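Side-chain contacts in ribose ABC transporter, substrate binding protein (Conexibacter woesei, PDB 4KQ9), which probably serves as the periplasmic sugar-binding component of an ABC importer, capturing ribose or a related carbohydrate for transport: residues 125-130 and 159-164; 115-120 and 153-158; 204-209 and 237-242. The protein carries 1 engineered substitution. One frame throughout, in Å; residues are numbered along the deposited sequence. Where two conformers were deposited one is given.

Interactions 1 and 2 share helix 112-126 and have centres about 11 Å apart; Ile-161 N and Phe-156 O, 2.9 Å apart, probably form a hydrogen bond that joins them. Interaction 3 reaches the same helix through Leu-241, whose CD2 packs at 3.9 Å from Lys-119 CA; its centre is about 19 Å from that of interaction 2, and its nearest atoms stay about 6 Å from interaction 1. Together the three illustrate how a lobe built on a parallel sheet is held by different kinds of contact at its surface and farther inside. In relatives of this family the sugar binds in the cleft between two such lobes.

Interaction 1: residues 125-130 and 159-164; sequences DRLGDG and RGIEIV
Arg-159 presents the end of its guanidinium to Asp-125, and both terminal nitrogens converge on a single carboxylate oxygen. NH2 of Arg-159 lies 2.8 Å from OD1 of Asp-125, approaching nearly in line with the C-O bond, whereas NH1 reaches the same OD1 at 2.9 Å from the syn side, well out of the carboxylate plane. OD1 sits almost in the guanidinium plane, but the shared acceptor leaves both N-H...O bonds bent; the two flat groups are turned 35° apart. Bent at chi2 and chi3, the arginine chain also touches Thr-121 and Ala-124 of helix 112-126. Asp-125 CG stands beside the backbone N (chi1 -66°); its CB leads away from the other segment, and it is the carboxylate that returns to meet the arginine.

Farther along, the pair Leu-127 and Ile-161 is apolar. CD2 of Leu-127 meets CG2 of Ile-161 at 3.8 Å, the two side chains set at a slant to each other, with Ala-124 and Phe-156 also against the isoleucine. Between Arg-159 and Ile-161, Gly-160 closes helix 143-159 in a Schellman motif, its positive phi (81°) turning the backbone toward strand 162-167. One water donates to Asp-129 O at 2.7 Å and weakly to Gly-160 O; a second donates to Glu-162 OE1 and weakly to Gly-130 O.

The chemistry is that of a surface salt bridge: two guanidinium nitrogens sharing one carboxylate oxygen tie the end of one helix to the end of another, while the separate Leu-127/Ile-161 methyl contact adds a small apolar patch.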
# COMPACT_ATOMS: atom_id res chain seq x y z
N ASP A 125 -10.16 8.06 -18.78
CA ASP A 125 -10.31 7.42 -20.07
C ASP A 125 -11.75 6.94 -20.32
O ASP A 125 -12.13 6.76 -21.47
CB ASP A 125 -9.31 6.24 -20.24
CG ASP A 125 -7.87 6.73 -20.30
OD1 ASP A 125 -7.63 7.93 -20.50
OD2 ASP A 125 -6.96 5.91 -20.09
N ARG A 126 -12.55 6.72 -19.26
CA ARG A 126 -13.77 6.03 -19.47
C ARG A 126 -14.99 6.86 -19.30
O ARG A 126 -16.05 6.42 -19.72
CB ARG A 126 -13.86 4.79 -18.58
CG ARG A 126 -12.99 3.70 -19.14
CD ARG A 126 -12.78 2.59 -18.16
NE ARG A 126 -11.75 1.69 -18.66
CZ ARG A 126 -10.47 1.99 -18.80
NH1 ARG A 126 -9.99 3.17 -18.49
NH2 ARG A 126 -9.64 1.05 -19.26
N LEU A 127 -14.86 8.03 -18.72
CA LEU A 127 -15.99 8.84 -18.32
C LEU A 127 -16.69 9.48 -19.52
O LEU A 127 -15.99 9.95 -20.40
CB LEU A 127 -15.49 9.99 -17.41
CG LEU A 127 -16.28 10.40 -16.17
CD1 LEU A 127 -17.09 9.29 -15.52
CD2 LEU A 127 -15.34 10.96 -15.13
N GLY A 128 -18.04 9.52 -19.55
CA GLY A 128 -18.81 10.32 -20.54
C GLY A 128 -18.39 11.79 -20.59
O GLY A 128 -17.60 12.24 -19.76
N ASP A 129 -18.93 12.56 -21.55
CA ASP A 129 -18.38 13.91 -21.86
C ASP A 129 -18.51 14.98 -20.76
O ASP A 129 -17.55 15.68 -20.47
CB ASP A 129 -18.97 14.47 -23.19
CG ASP A 129 -18.26 13.92 -24.44
OD1 ASP A 129 -17.87 12.73 -24.46
OD2 ASP A 129 -18.12 14.70 -25.42
N GLY A 130 -19.69 15.13 -20.17
CA GLY A 130 -19.85 16.03 -19.00
C GLY A 130 -19.65 15.35 -17.64
O GLY A 130 -20.03 15.89 -16.61
N ARG A 159 -7.21 16.42 -17.33
CA ARG A 159 -8.15 15.80 -18.28
C ARG A 159 -9.50 16.45 -18.37
O ARG A 159 -10.35 15.94 -19.13
CB ARG A 159 -8.30 14.33 -17.97
CG ARG A 159 -6.96 13.61 -17.97
CD ARG A 159 -6.52 13.30 -19.37
NE ARG A 159 -7.49 12.48 -20.06
CZ ARG A 159 -7.49 11.16 -20.10
NH1 ARG A 159 -6.56 10.43 -19.49
NH2 ARG A 159 -8.43 10.55 -20.78
N GLY A 160 -9.71 17.52 -17.59
CA GLY A 160 -10.92 18.31 -17.61
C GLY A 160 -12.13 17.78 -16.84
O GLY A 160 -13.26 18.14 -17.14
N ILE A 161 -11.88 16.98 -15.81
CA ILE A 161 -12.90 16.27 -15.06
C ILE A 161 -13.16 17.04 -13.78
O ILE A 161 -12.27 17.23 -12.96
CB ILE A 161 -12.43 14.83 -14.78
CG1 ILE A 161 -12.34 14.11 -16.14
CG2 ILE A 161 -13.44 14.07 -13.91
CD1 ILE A 161 -11.45 12.92 -16.15
N GLU A 162 -14.40 17.49 -13.62
CA GLU A 162 -14.81 18.26 -12.48
C GLU A 162 -15.00 17.35 -11.26
O GLU A 162 -15.70 16.36 -11.34
CB GLU A 162 -16.17 18.89 -12.76
CG GLU A 162 -16.69 19.68 -11.59
CD GLU A 162 -18.04 20.38 -11.83
OE1 GLU A 162 -18.77 20.11 -12.83
OE2 GLU A 162 -18.39 21.16 -10.96
N ILE A 163 -14.42 17.75 -10.15
CA ILE A 163 -14.55 16.99 -8.89
C ILE A 163 -15.59 17.67 -8.09
O ILE A 163 -15.39 18.81 -7.71
CB ILE A 163 -13.26 17.06 -8.09
CG1 ILE A 163 -12.17 16.47 -8.94
CG2 ILE A 163 -13.42 16.40 -6.72
CD1 ILE A 163 -10.80 16.76 -8.36
N VAL A 164 -16.71 17.00 -7.83
CA VAL A 164 -17.87 17.64 -7.21
C VAL A 164 -17.94 17.52 -5.73
O VAL A 164 -18.66 18.27 -5.11
CB VAL A 164 -19.21 17.13 -7.78
CG1 VAL A 164 -19.38 17.65 -9.20
CG2 VAL A 164 -19.31 15.62 -7.77
O HOH W 1 -15.55 17.04 -19.24
O HOH W 2 -19.01 18.88 -15.39

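Interaction 2: residues 115-120 and 153-158; sequences IGRLKA and REVFEE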
# COMPACT_ATOMS: atom_id res chain seq x y z
N ILE A 115 -0.08 5.23 -7.76
CA ILE A 115 -1.41 4.62 -7.50
C ILE A 115 -2.55 5.62 -7.85
O ILE A 115 -3.46 5.25 -8.54
CB ILE A 115 -1.51 4.14 -6.07
CG1 ILE A 115 -0.51 2.97 -5.89
CG2 ILE A 115 -2.91 3.60 -5.79
CD1 ILE A 115 -0.27 2.53 -4.50
N GLY A 116 -2.48 6.81 -7.33
CA GLY A 116 -3.45 7.92 -7.62
C GLY A 116 -3.62 8.28 -9.07
O GLY A 116 -4.74 8.44 -9.56
N ARG A 117 -2.51 8.36 -9.82
CA ARG A 117 -2.56 8.65 -11.26
C ARG A 117 -3.15 7.51 -12.05
O ARG A 117 -3.87 7.73 -13.04
CB ARG A 117 -1.16 8.95 -11.82
CG ARG A 117 -0.62 10.32 -11.43
CD ARG A 117 0.67 10.71 -12.16
NE ARG A 117 1.82 10.55 -11.28
CZ ARG A 117 2.57 9.45 -11.24
NH1 ARG A 117 3.55 9.40 -10.39
NH2 ARG A 117 2.35 8.43 -12.06
N LEU A 118 -2.84 6.29 -11.66
CA LEU A 118 -3.43 5.15 -12.37
C LEU A 118 -4.97 5.12 -12.24
O LEU A 118 -5.74 4.86 -13.24
CB LEU A 118 -2.89 3.82 -11.86
CG LEU A 118 -1.38 3.55 -12.06
CD1 LEU A 118 -1.04 2.28 -11.30
CD2 LEU A 118 -1.04 3.44 -13.55
N LYS A 119 -5.43 5.37 -11.01
CA LYS A 119 -6.85 5.38 -10.71
C LYS A 119 -7.62 6.51 -11.43
O LYS A 119 -8.68 6.27 -12.02
CB LYS A 119 -7.06 5.43 -9.18
CG LYS A 119 -6.73 4.07 -8.53
CD LYS A 119 -6.38 4.31 -7.04
CE LYS A 119 -7.54 4.13 -6.12
NZ LYS A 119 -7.35 4.37 -4.64
N ALA A 120 -7.07 7.69 -11.34
CA ALA A 120 -7.63 8.87 -11.97
C ALA A 120 -7.64 8.77 -13.49
O ALA A 120 -8.67 9.12 -14.12
CB ALA A 120 -6.95 10.10 -11.48
N ARG A 153 -5.97 14.39 -8.16
CA ARG A 153 -6.51 15.69 -8.49
C ARG A 153 -5.79 16.30 -9.73
O ARG A 153 -6.44 16.96 -10.59
CB ARG A 153 -6.37 16.63 -7.31
CG ARG A 153 -7.22 16.25 -6.13
CD ARG A 153 -7.01 17.18 -4.97
NE ARG A 153 -7.75 16.65 -3.82
CZ ARG A 153 -7.17 16.14 -2.74
NH1 ARG A 153 -5.81 16.11 -2.62
NH2 ARG A 153 -7.94 15.68 -1.77
N GLU A 154 -4.46 16.10 -9.79
CA GLU A 154 -3.71 16.61 -10.94
C GLU A 154 -4.17 15.97 -12.25
O GLU A 154 -4.26 16.66 -13.28
CB GLU A 154 -2.20 16.37 -10.76
CG GLU A 154 -1.54 17.30 -9.75
CD GLU A 154 -0.11 16.85 -9.39
OE1 GLU A 154 0.49 16.06 -10.15
OE2 GLU A 154 0.42 17.28 -8.33
N VAL A 155 -4.43 14.66 -12.24
CA VAL A 155 -4.93 13.99 -13.42
C VAL A 155 -6.30 14.58 -13.77
O VAL A 155 -6.51 14.90 -14.92
CB VAL A 155 -4.97 12.48 -13.31
CG1 VAL A 155 -5.68 11.84 -14.47
CG2 VAL A 155 -3.56 11.91 -13.22
N PHE A 156 -7.21 14.74 -12.78
CA PHE A 156 -8.55 15.17 -13.13
C PHE A 156 -8.51 16.60 -13.76
O PHE A 156 -9.23 16.89 -14.74
CB PHE A 156 -9.50 15.10 -11.88
CG PHE A 156 -9.77 13.67 -11.39
CD1 PHE A 156 -10.06 12.66 -12.29
CD2 PHE A 156 -9.72 13.38 -10.05
CE1 PHE A 156 -10.33 11.36 -11.86
CE2 PHE A 156 -9.99 12.09 -9.60
CZ PHE A 156 -10.29 11.09 -10.49
N GLU A 157 -7.70 17.47 -13.19
CA GLU A 157 -7.45 18.81 -13.75
C GLU A 157 -7.00 18.74 -15.21
O GLU A 157 -7.64 19.29 -16.07
CB GLU A 157 -6.39 19.54 -12.98
CG GLU A 157 -6.17 20.95 -13.55
CD GLU A 157 -6.09 22.02 -12.47
OE1 GLU A 157 -5.69 21.69 -11.33
OE2 GLU A 157 -6.44 23.19 -12.76
N GLU A 158 -5.91 18.02 -15.44
CA GLU A 158 -5.32 17.88 -16.74
C GLU A 158 -6.29 17.29 -17.77
O GLU A 158 -6.22 17.65 -18.96
CB GLU A 158 -4.09 16.96 -16.64
CG GLU A 158 -3.25 16.95 -17.89
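In the helix whose Val-155 and Phe-156 press on Ala-120, the bond from Glu-157 N to Arg-153 O, 2.9 Å long, is the shortest polar bond within the two segments. It belongs to helix 143-159, just as the Ala-120 N to Gly-116 O bond belongs to helix 112-126. Between the segments the side chains meet through apolar groups, though Ala-120 O also lies 3.6 Å from Phe-156 CE1.

The methyl of Ala-120 is the focus. Its CB stands over one face of the Phe-156 ring, 3.9 Å from the centroid and 24° off the ring normal, a CH-pi contact displaced toward the rim carbons CE1 and CZ. From another direction Val-155 closes on the same methyl, its CB 3.6 Å from Ala-120 CB. The valine is spread so that its branches share the work: CG1, anti to the backbone N (chi1 171°), lies against the alanine, while CG2 turns to Arg-117, 3.8 Å from its CG, where the two side chains cross nearly at right angles. Arg-117 thus lends only the aliphatic root of its chain. Phe-156 also touches Ile-123 of helix 112-126 and Val-133 of strand 132-136. With the ring cut back to an alanine, a gap would probably open beneath the Ala-120 methyl and part of the cover of Val-133 would be lost.

The axes of 115-120 and 153-158 come within 8.6 Å at a crossing of -37°, consistent with small Ala-120 at the meeting point. Such a pair, with helix 143-159 forming the crossover between parallel strands 132-136 and 162-167, is the beta-alpha-beta layering of a type I periplasmic binding protein lobe.

Interaction 3: residues 204-209 and 237-242; sequences GGIRAI and GTMALT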
# COMPACT_ATOMS: atom_id res chain seq x y z
N GLY A 204 -17.95 -0.37 1.06
CA GLY A 204 -19.05 0.39 1.66
C GLY A 204 -19.79 1.28 0.69
O GLY A 204 -21.04 1.31 0.66
N GLY A 205 -19.04 1.97 -0.17
CA GLY A 205 -19.69 2.72 -1.23
C GLY A 205 -20.61 1.98 -2.14
O GLY A 205 -21.65 2.47 -2.53
N ILE A 206 -20.21 0.76 -2.52
CA ILE A 206 -21.00 -0.09 -3.37
C ILE A 206 -22.35 -0.40 -2.75
O ILE A 206 -23.32 -0.44 -3.45
CB ILE A 206 -20.13 -1.36 -3.62
CG1 ILE A 206 -18.94 -0.99 -4.49
CG2 ILE A 206 -20.86 -2.56 -4.16
CD1 ILE A 206 -19.25 -0.27 -5.69
N ARG A 207 -22.39 -0.56 -1.45
CA ARG A 207 -23.67 -0.86 -0.73
C ARG A 207 -24.56 0.36 -0.72
O ARG A 207 -25.75 0.23 -0.91
CB ARG A 207 -23.39 -1.29 0.69
CG ARG A 207 -22.46 -2.49 0.78
CD ARG A 207 -22.77 -3.37 1.98
NE ARG A 207 -22.67 -2.67 3.27
CZ ARG A 207 -21.61 -2.69 4.09
NH1 ARG A 207 -20.48 -3.34 3.79
NH2 ARG A 207 -21.68 -2.02 5.24
N ALA A 208 -23.98 1.53 -0.60
CA ALA A 208 -24.70 2.80 -0.70
C ALA A 208 -25.30 3.01 -2.03
O ALA A 208 -26.45 3.45 -2.15
CB ALA A 208 -23.80 3.97 -0.37
N ILE A 209 -24.55 2.70 -3.08
CA ILE A 209 -25.08 2.84 -4.43
C ILE A 209 -26.29 1.90 -4.70
O ILE A 209 -27.29 2.29 -5.33
CB ILE A 209 -23.93 2.63 -5.45
CG1 ILE A 209 -22.96 3.84 -5.41
CG2 ILE A 209 -24.48 2.49 -6.84
CD1 ILE A 209 -21.58 3.58 -6.00
N GLY A 237 -18.45 -6.68 -11.60
CA GLY A 237 -18.83 -5.41 -12.29
C GLY A 237 -19.39 -4.33 -11.34
O GLY A 237 -19.86 -3.26 -11.78
N THR A 238 -19.39 -4.57 -10.03
CA THR A 238 -19.92 -3.55 -9.12
C THR A 238 -18.79 -2.55 -8.78
O THR A 238 -19.09 -1.41 -8.46
CB THR A 238 -20.45 -4.11 -7.83
OG1 THR A 238 -19.48 -4.99 -7.26
CG2 THR A 238 -21.78 -4.93 -8.03
N MSE A 239 -17.52 -2.98 -8.86
CA MSE A 239 -16.34 -2.07 -8.78
C MSE A 239 -15.66 -2.10 -10.11
O MSE A 239 -15.68 -3.15 -10.78
CB MSE A 239 -15.36 -2.58 -7.76
CG MSE A 239 -15.80 -2.18 -6.36
SE MSE A 239 -14.39 -2.58 -5.03
CE MSE A 239 -12.88 -2.15 -6.02
N ALA A 240 -15.07 -0.99 -10.54
CA ALA A 240 -14.39 -0.93 -11.86
C ALA A 240 -12.92 -1.30 -11.80
O ALA A 240 -12.42 -1.89 -12.75
CB ALA A 240 -14.53 0.44 -12.49
N LEU A 241 -12.21 -0.86 -10.76
CA LEU A 241 -10.74 -1.02 -10.70
C LEU A 241 -10.29 -1.12 -9.26
O LEU A 241 -10.79 -0.38 -8.38
CB LEU A 241 -10.05 0.19 -11.31
CG LEU A 241 -8.52 0.33 -11.35
CD1 LEU A 241 -8.07 -0.47 -12.53
CD2 LEU A 241 -8.01 1.76 -11.61
N THR A 242 -9.36 -2.01 -9.01
CA THR A 242 -8.59 -1.91 -7.79
C THR A 242 -7.10 -2.04 -8.12
O THR A 242 -6.73 -2.50 -9.23
CB THR A 242 -9.04 -2.99 -6.79
OG1 THR A 242 -8.40 -2.80 -5.53
CG2 THR A 242 -8.75 -4.39 -7.29
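Two successive turns in Ile-206, chi1 at -70° and chi2 at -51°, fold CG1 and CD1 toward Met-239 and the backbone of Thr-238, while CG2, anti to the backbone N, is left for the threonine side chain. The isoleucine therefore contacts segment 237-242 with both of its branches. CG2 approaches CB of Thr-238 at 4.0 Å, with the two side chains crossing at about a right angle. On the other branch, CG1 lies 3.8 Å from CG of Met-239, a selenomethionine, again crosswise, and CD1 stands close to the same CG. The separation of CD1 from Thr-238 O, 3.0 Å, is short for a methyl against a carbonyl, and its exact placement is doubtful.

Thr-238 turns OG1 between its backbone N and carbonyl carbon, from where the hydroxyl bonds to Ala-233 O in the preceding helix. That helix, 228-236, ends at Gly-237 in a Schellman motif, and the chain then runs past Ile-206 toward strand 241-244. Val-221 of strand 220-222 touches both Ile-206 and Met-239.

Chemically the contact is chiefly one of dispersion: OG1 of Thr-238 is bonded to Ala-233 O and makes no bond to Ile-206, and apart from the doubtful approach of CD1 to the carbonyl, what joins the turn to helix 199-211 is mostly carbon against carbon, the fit of branched and unbranched hydrocarbon rather than directed bonding.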